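Local coordinates for protein soluble lytic murein transglycosylase (Pseudomonas aeruginosa, PDB 5OHU) that cleaves the glycan strands of peptidoglycan as a lytic transglycosylase, turning over the cell wall in both exolytic and endolytic fashion, at residues Gln542-Ile545 with Val549-Arg552. Residues are numbered along the deposited sequence; the frame is centred on the assembly and turned at random.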
# COMPACT_ATOMS: atom_id res chain seq x y z
N GLN A 542 -12.32 -10.40 -22.32
CA GLN A 542 -12.69 -8.99 -22.42
C GLN A 542 -14.07 -8.73 -21.82
O GLN A 542 -14.30 -7.68 -21.20
CB GLN A 542 -12.62 -8.52 -23.87
CG GLN A 542 -13.27 -7.16 -24.16
CD GLN A 542 -12.54 -5.97 -23.53
OE1 GLN A 542 -11.56 -6.13 -22.79
NE2 GLN A 542 -13.02 -4.77 -23.84
N GLN A 543 -15.00 -9.67 -21.99
CA GLN A 543 -16.35 -9.48 -21.46
C GLN A 543 -16.39 -9.33 -19.94
O GLN A 543 -17.43 -8.92 -19.41
CB GLN A 543 -17.25 -10.65 -21.86
CG GLN A 543 -18.03 -10.42 -23.14
CD GLN A 543 -19.01 -11.54 -23.42
OE1 GLN A 543 -19.06 -12.53 -22.69
NE2 GLN A 543 -19.80 -11.38 -24.48
N LEU A 544 -15.29 -9.62 -19.24
CA LEU A 544 -15.25 -9.51 -17.78
C LEU A 544 -15.42 -8.08 -17.26
O LEU A 544 -15.59 -7.91 -16.05
CB LEU A 544 -13.93 -10.07 -17.26
CG LEU A 544 -13.80 -11.58 -17.29
CD1 LEU A 544 -12.40 -11.99 -16.85
CD2 LEU A 544 -14.86 -12.19 -16.39
N ILE A 545 -15.37 -7.05 -18.12
CA ILE A 545 -15.70 -5.72 -17.62
C ILE A 545 -17.17 -5.38 -17.82
O ILE A 545 -17.61 -4.29 -17.43
CB ILE A 545 -14.87 -4.59 -18.26
CG1 ILE A 545 -15.10 -4.50 -19.76
CG2 ILE A 545 -13.38 -4.73 -17.94
CD1 ILE A 545 -14.68 -3.17 -20.33
N VAL A 549 -21.76 -9.91 -16.48
CA VAL A 549 -20.91 -11.08 -16.71
C VAL A 549 -19.95 -11.26 -15.54
O VAL A 549 -19.72 -12.39 -15.08
CB VAL A 549 -20.15 -10.95 -18.04
CG1 VAL A 549 -19.17 -12.10 -18.20
CG2 VAL A 549 -21.12 -10.89 -19.23
N ASN A 550 -19.39 -10.16 -15.04
CA ASN A 550 -18.49 -10.23 -13.90
C ASN A 550 -19.20 -10.78 -12.67
O ASN A 550 -18.67 -11.67 -11.98
CB ASN A 550 -17.94 -8.83 -13.61
CG ASN A 550 -16.69 -8.87 -12.79
OD1 ASN A 550 -16.74 -8.79 -11.55
ND2 ASN A 550 -15.54 -8.97 -13.46
N ILE A 551 -20.38 -10.25 -12.37
CA ILE A 551 -21.11 -10.66 -11.18
C ILE A 551 -21.53 -12.12 -11.27
O ILE A 551 -21.48 -12.86 -10.27
CB ILE A 551 -22.32 -9.74 -10.97
CG1 ILE A 551 -21.84 -8.32 -10.68
CG2 ILE A 551 -23.22 -10.28 -9.84
CD1 ILE A 551 -22.98 -7.30 -10.66
N ARG A 552 -21.94 -12.57 -12.45
CA ARG A 552 -22.39 -13.96 -12.59
C ARG A 552 -21.24 -14.93 -12.34
O ARG A 552 -21.40 -15.91 -11.61
CB ARG A 552 -22.99 -14.18 -13.97
CG ARG A 552 -24.37 -13.58 -14.14
CD ARG A 552 -24.79 -13.58 -15.58
NE ARG A 552 -25.11 -14.91 -16.05
CZ ARG A 552 -25.28 -15.23 -17.33
NH1 ARG A 552 -25.15 -14.29 -18.26
NH2 ARG A 552 -25.58 -16.48 -17.67
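The side-chain amide of N550 meets the peptide carbonyl of L544 through its nitrogen: ND2 donates to L544 O at 2.8 Å, arriving in the plane of that carbonyl. The bond is bent, with an N-H...O angle of 141°, and L544 O is tilted 25° from the N550 amide plane. N550 CB also packs on L544 O, at 3.5 Å. With CG anti to the backbone N (chi1 -161°), the amide swings off the helix toward the 3-10 turn, although its CB does not point there. The other polar positions of this amide are used too: ND2 also donates to the carbonyl of T517, and OD1 accepts from the backbone N of M520. Three bonds thus fix the plane of a buried amide, tying the turn, the 517-520 loop and the helix together. One residue earlier on each side, V549 lays its CB against Q543 O at 3.7 Å, and CG1 stands 3.8 Å from that same oxygen. The Q543 amide skirts this aliphatic group more distantly, OE1 lying 4.3 Å from V549 CG2 while bonding to the backbone N of A539. The 3-10 segment 542-545 thus lies against the first turn of helix 547-564, which it leads into through a short link, and an asparagine of that helix bonds back to its carbonyl, inside the lysozyme-like transglycosylase SLT domain.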